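Local coordinates for protein UDP-N-Acetylglucosamine 2-Epimerase (Thermus thermophilus, PDB 1V4V) that probably interconverts UDP-N-acetylglucosamine and its 2-epimer UDP-N-acetylmannosamine within a two-domain, GT-B-like fold, at residues 44-47 with 48-51; 131-134 with 135-138; 226-229 with 230-233. One frame throughout, in Å; residues are numbered along the deposited sequence.

Interaction 1. Residues 44-47 with 48-51; sequences HREQ and LRQA
Arg45 and Arg49, one helical turn apart, run their side chains alongside each other and point the same way. Arg49 NE sits over one face of the Arg45 guanidinium, 3.1 Å from Arg45 CZ and close above the centre of the group, with the two guanidinium planes 33° apart. The aliphatic stems follow the same course, Arg45 CG lying 3.8 Å from Arg49 CD. With CG anti to the backbone N (chi1 176°) and the chain extended as far as NE, Arg45 reaches along the helix and meets its neighbour near its end. The two like charges, Arg45 NH2 and Arg49 NH2 at 3.1 Å, are probably eased by Glu59, which forms a salt bridge with Arg49 NE and only a long, weak ion pair with Arg45 NE.

All this takes place on the first two turns of helix 45-53, the crossover helix of a beta-alpha-beta unit between strands 34-40 and 61-62, with His44 at the N-cap. The main chain is the tight part. Leu48 N gives a nearly straight bond to His44 O (2.9 Å, 166°), and Arg49 N binds Arg45 O at 2.8 Å. Further on, Gln50 N reaches Glu46 O at 3.1 Å, and the bond from Ala51 N to Gln47 O is weak. Leu48 is buried and turns its branched end away from the first turn to pack on Arg15 and Ala18 of helix 15-29.

The outward side is looser. Glu46, bent at chi2, brings OE1 no nearer than 3.7 Å to Arg49 CB, its carboxylate almost perpendicular to the Arg49 guanidinium, and Gln50 is likewise exposed.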
# COMPACT_ATOMS: atom_id res chain seq x y z
N HIS A 44 7.34 21.23 -11.17
CA HIS A 44 8.03 21.99 -12.21
C HIS A 44 7.68 21.52 -13.62
O HIS A 44 8.45 20.79 -14.25
CB HIS A 44 9.54 21.91 -11.98
CG HIS A 44 9.93 22.19 -10.56
ND1 HIS A 44 9.68 23.39 -9.95
CD2 HIS A 44 10.53 21.41 -9.64
CE1 HIS A 44 10.11 23.34 -8.70
NE2 HIS A 44 10.63 22.15 -8.48
N ARG A 45 6.52 21.95 -14.10
CA ARG A 45 6.03 21.59 -15.42
C ARG A 45 7.04 21.86 -16.53
O ARG A 45 7.44 20.95 -17.26
CB ARG A 45 4.73 22.35 -15.70
CG ARG A 45 4.14 22.15 -17.09
CD ARG A 45 2.77 22.81 -17.18
NE ARG A 45 2.21 22.75 -18.53
CZ ARG A 45 2.63 23.49 -19.55
NH1 ARG A 45 3.62 24.35 -19.38
NH2 ARG A 45 2.06 23.36 -20.74
N GLU A 46 7.44 23.12 -16.66
CA GLU A 46 8.39 23.52 -17.70
C GLU A 46 9.72 22.78 -17.59
O GLU A 46 10.31 22.41 -18.60
CB GLU A 46 8.62 25.03 -17.62
CG GLU A 46 9.22 25.65 -18.88
CD GLU A 46 8.41 25.33 -20.13
OE1 GLU A 46 8.54 24.21 -20.66
OE2 GLU A 46 7.63 26.20 -20.57
N GLN A 47 10.17 22.56 -16.36
CA GLN A 47 11.43 21.87 -16.12
C GLN A 47 11.39 20.42 -16.59
O GLN A 47 12.30 19.94 -17.27
CB GLN A 47 11.78 21.92 -14.63
CG GLN A 47 13.10 21.28 -14.27
CD GLN A 47 13.37 21.30 -12.77
OE1 GLN A 47 12.62 20.70 -11.99
NE2 GLN A 47 14.43 21.99 -12.37
N LEU A 48 10.32 19.72 -16.23
CA LEU A 48 10.15 18.32 -16.61
C LEU A 48 9.84 18.23 -18.10
O LEU A 48 10.22 17.27 -18.77
CB LEU A 48 9.03 17.69 -15.79
CG LEU A 48 8.88 16.16 -15.83
CD1 LEU A 48 10.21 15.51 -15.48
CD2 LEU A 48 7.80 15.74 -14.85
N ARG A 49 9.16 19.25 -18.61
CA ARG A 49 8.79 19.32 -20.01
C ARG A 49 10.04 19.32 -20.89
O ARG A 49 10.06 18.70 -21.95
CB ARG A 49 7.99 20.60 -20.26
CG ARG A 49 6.60 20.37 -20.83
CD ARG A 49 5.71 21.55 -20.51
NE ARG A 49 4.39 21.41 -21.13
CZ ARG A 49 4.16 21.55 -22.43
NH1 ARG A 49 5.16 21.84 -23.26
NH2 ARG A 49 2.93 21.40 -22.91
N GLN A 50 11.07 20.01 -20.43
CA GLN A 50 12.32 20.10 -21.17
C GLN A 50 13.13 18.81 -21.06
O GLN A 50 13.87 18.45 -21.98
CB GLN A 50 13.16 21.27 -20.63
CG GLN A 50 14.14 21.82 -21.65
CD GLN A 50 13.44 22.38 -22.87
OE1 GLN A 50 12.66 23.33 -22.77
NE2 GLN A 50 13.71 21.79 -24.03
N ALA A 51 12.98 18.11 -19.94
CA ALA A 51 13.69 16.85 -19.73
C ALA A 51 13.17 15.78 -20.68
O ALA A 51 13.95 14.98 -21.22
CB ALA A 51 13.51 16.40 -18.29

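Interaction 2. Residues 131-134 with 135-138; sequences KEPF and PEEA
Pro135 sets its CB over one face of the Phe134 ring, the two side chains crossing at about a right angle; in this CH-pi contact CB of Pro135 stands 4.0 Å from the Phe134 ring centroid and only 11° off the ring normal. The peptide bond between them is cis, which brings their alpha carbons to 3.0 Å and lets two consecutive side chains meet in this way. A first torsion of 172° swings the Phe134 ring across toward its own carbonyl carbon, beside the proline that follows. The same ring meets that of Phe112 of the second subunit and packs on Leu113 of that subunit, so Phe134 lies at the dimer interface.

Apolar packing continues at Pro133, itself preceded by a cis peptide: its CG lies 3.8 Å from Glu136 CB.

Hydrogen bonding gathers on one carbonyl. These residues lead from a loop into helix 136-146, Pro135 taking the N-cap position, and Pro133 O faces the opening turn. It accepts from Glu137 N at 3.1 Å, a straight bond whose donor is tilted 32° from the carbonyl plane. A water donates to the same Pro133 O at 2.7 Å and accepts from Ala138 N, which extends the carbonyl's reach to a second amide of the helix.

As for charged groups, Glu136 OE2 comes within 3.1 Å of Phe134 O, an approach of two acceptors that offers no bond. Glu137 behaves otherwise, its carboxylate accepting from the backbone amides of Ser127 and Gly128 in the preceding loop and pairing with Arg140 further along its own helix.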
# COMPACT_ATOMS: atom_id res chain seq x y z
N LYS A 131 10.30 3.44 9.54
CA LYS A 131 10.77 4.73 10.04
C LYS A 131 11.94 5.26 9.22
O LYS A 131 12.27 6.45 9.30
CB LYS A 131 11.19 4.62 11.51
CG LYS A 131 10.08 4.22 12.45
CD LYS A 131 10.56 4.15 13.89
CE LYS A 131 9.42 3.77 14.84
NZ LYS A 131 9.86 3.73 16.26
N GLU A 132 12.56 4.39 8.44
CA GLU A 132 13.70 4.79 7.62
C GLU A 132 13.83 3.94 6.35
O GLU A 132 14.15 2.76 6.42
CB GLU A 132 15.00 4.68 8.42
CG GLU A 132 16.23 5.12 7.66
CD GLU A 132 16.14 6.56 7.19
OE1 GLU A 132 15.98 7.45 8.05
OE2 GLU A 132 16.24 6.80 5.97
N PRO A 133 13.58 4.55 5.18
CA PRO A 133 13.20 5.95 5.01
C PRO A 133 11.71 6.22 5.22
O PRO A 133 10.86 5.40 4.88
CB PRO A 133 13.63 6.24 3.57
CG PRO A 133 13.29 4.95 2.90
CD PRO A 133 13.83 3.91 3.87
N PHE A 134 11.41 7.38 5.80
CA PHE A 134 10.04 7.79 6.05
C PHE A 134 9.74 8.99 5.17
O PHE A 134 10.51 9.95 5.14
CB PHE A 134 9.86 8.19 7.52
CG PHE A 134 8.53 8.81 7.83
CD1 PHE A 134 7.40 8.01 8.02
CD2 PHE A 134 8.38 10.19 7.89
CE1 PHE A 134 6.16 8.58 8.28
CE2 PHE A 134 7.14 10.77 8.14
CZ PHE A 134 6.03 9.96 8.34
N PRO A 135 8.61 8.97 4.44
CA PRO A 135 7.58 7.92 4.39
C PRO A 135 7.73 6.98 3.19
O PRO A 135 6.82 6.22 2.88
CB PRO A 135 6.30 8.74 4.30
CG PRO A 135 6.71 9.83 3.35
CD PRO A 135 8.10 10.23 3.86
N GLU A 136 8.89 7.03 2.53
CA GLU A 136 9.14 6.21 1.34
C GLU A 136 8.94 4.71 1.45
O GLU A 136 8.37 4.10 0.54
CB GLU A 136 10.54 6.50 0.79
CG GLU A 136 10.70 7.87 0.16
CD GLU A 136 11.01 8.97 1.16
OE1 GLU A 136 11.16 10.13 0.73
OE2 GLU A 136 11.12 8.68 2.37
N GLU A 137 9.42 4.09 2.53
CA GLU A 137 9.24 2.65 2.69
C GLU A 137 7.74 2.34 2.74
O GLU A 137 7.27 1.39 2.11
CB GLU A 137 9.92 2.16 3.97
CG GLU A 137 9.65 0.68 4.29
CD GLU A 137 10.50 -0.29 3.48
OE1 GLU A 137 11.03 0.10 2.41
OE2 GLU A 137 10.62 -1.46 3.91
N ALA A 138 7.00 3.14 3.49
CA ALA A 138 5.56 2.94 3.59
C ALA A 138 4.93 3.20 2.23
O ALA A 138 4.09 2.43 1.77
CB ALA A 138 4.95 3.88 4.63
O HOH W 1 8.29 4.85 5.63

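Interaction 3. Residues 226-229 with 230-233; sequences EAFP and HLTF
A type I beta turn from Phe228 to Leu231 carries the chain out of helix 214-227 and into strand 232-236, the closing half of a beta-alpha-beta unit that began with strand 200-203. Its defining bond runs from Leu231 N to Phe228 O, 3.1 Å long and fairly straight at 163°, though the donor stands above the carbonyl plane, 50° out of it. Pro229 and His230 occupy the two corner positions, both exposed; Pro229, whose ring restricts its phi, suits the first of them.

On one side of the turn the side chains of Phe228 and Leu231 lie next to each other. Leu231 CD1 does the touching: it comes 3.7 Å from Phe228 CB and 4.0 Å from Phe228 CG, meeting the base of the aromatic side chain at an oblique angle to the ring. On the backbone orientations the turn provides, both side chains, with CG anti to the carbonyl carbon (Leu231 chi1 -56°), run the same way. There they pack against Leu332 of helix 321-332, and Leu231 also touches Pro199 and Val201.

Phe233, the next side chain on the same side of the strand, approaches with its edge: CE1 lies 4.0 Å from Phe228 O, near the plane of the Phe233 ring, and CZ is 4.3 Å from Phe228 CB. With an alanine here in place of Leu231, a gap is likely to open beside Phe228 CB, and Leu332 would probably lose one of its packing partners. One backbone hydrogen bond closes the turn, and the remaining contacts are largely apolar, so the helix end and strand start are held together mainly by packing.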
# COMPACT_ATOMS: atom_id res chain seq x y z
N GLU A 226 50.28 12.61 -21.46
CA GLU A 226 51.56 12.76 -22.13
C GLU A 226 52.03 11.44 -22.74
O GLU A 226 52.73 11.43 -23.76
CB GLU A 226 52.59 13.30 -21.15
CG GLU A 226 52.22 14.66 -20.60
CD GLU A 226 53.19 15.14 -19.53
OE1 GLU A 226 53.41 14.39 -18.56
OE2 GLU A 226 53.71 16.26 -19.67
N ALA A 227 51.63 10.32 -22.14
CA ALA A 227 52.03 9.01 -22.63
C ALA A 227 51.19 8.52 -23.81
O ALA A 227 51.56 7.56 -24.49
CB ALA A 227 51.96 7.98 -21.49
N PHE A 228 50.05 9.18 -24.05
CA PHE A 228 49.14 8.81 -25.13
C PHE A 228 48.75 10.05 -25.94
O PHE A 228 47.60 10.47 -25.93
CB PHE A 228 47.88 8.17 -24.55
CG PHE A 228 48.14 6.86 -23.87
CD1 PHE A 228 48.24 5.69 -24.62
CD2 PHE A 228 48.36 6.82 -22.50
CE1 PHE A 228 48.55 4.49 -24.00
CE2 PHE A 228 48.68 5.61 -21.88
CZ PHE A 228 48.78 4.45 -22.62
N PRO A 229 49.71 10.63 -26.66
CA PRO A 229 49.48 11.83 -27.48
C PRO A 229 48.39 11.71 -28.54
O PRO A 229 47.81 12.71 -28.94
CB PRO A 229 50.86 12.10 -28.09
CG PRO A 229 51.50 10.75 -28.14
CD PRO A 229 51.11 10.17 -26.80
N HIS A 230 48.10 10.49 -28.99
CA HIS A 230 47.08 10.30 -30.02
C HIS A 230 45.66 10.22 -29.48
O HIS A 230 44.71 10.13 -30.25
CB HIS A 230 47.39 9.05 -30.84
CG HIS A 230 48.67 9.13 -31.60
ND1 HIS A 230 49.00 10.20 -32.41
CD2 HIS A 230 49.71 8.27 -31.69
CE1 HIS A 230 50.18 9.99 -32.95
NE2 HIS A 230 50.63 8.83 -32.54
N LEU A 231 45.52 10.23 -28.16
CA LEU A 231 44.20 10.18 -27.54
C LEU A 231 43.85 11.55 -27.00
O LEU A 231 44.72 12.31 -26.60
CB LEU A 231 44.19 9.20 -26.36
CG LEU A 231 44.61 7.76 -26.62
CD1 LEU A 231 44.44 6.95 -25.33
CD2 LEU A 231 43.77 7.18 -27.72
N THR A 232 42.56 11.87 -27.00
CA THR A 232 42.12 13.15 -26.46
C THR A 232 41.31 12.87 -25.20
O THR A 232 40.34 12.14 -25.24
CB THR A 232 41.26 13.92 -27.45
OG1 THR A 232 42.05 14.24 -28.60
CG2 THR A 232 40.73 15.20 -26.81
N PHE A 233 41.74 13.46 -24.09
CA PHE A 233 41.07 13.28 -22.81
C PHE A 233 40.10 14.42 -22.58
O PHE A 233 40.49 15.58 -22.45
CB PHE A 233 42.12 13.22 -21.69
CG PHE A 233 43.07 12.04 -21.82
CD1 PHE A 233 44.07 12.05 -22.78
CD2 PHE A 233 42.90 10.91 -21.03
CE1 PHE A 233 44.90 10.94 -22.97
CE2 PHE A 233 43.71 9.78 -21.20
CZ PHE A 233 44.71 9.80 -22.18

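Overall arrangement
Along the chain the three contacts come in series, each complete before the next begins. Interactions 1 and 2 belong to the region built on the seven-stranded parallel sheet, one on a crossover helix, the other where a loop enters helix 136-146; their centres are 27 Å apart and they do not touch. Interaction 3 lies beside the six-stranded sheet, 39 Å from interaction 1 and 49 Å from interaction 2 between centres, on the opposite side of the chain's centre from the latter. They thus sample both halves of a two-domain, GT-B-like fold. Of the three, only interaction 2 meets the second subunit, which ties it to the homodimer.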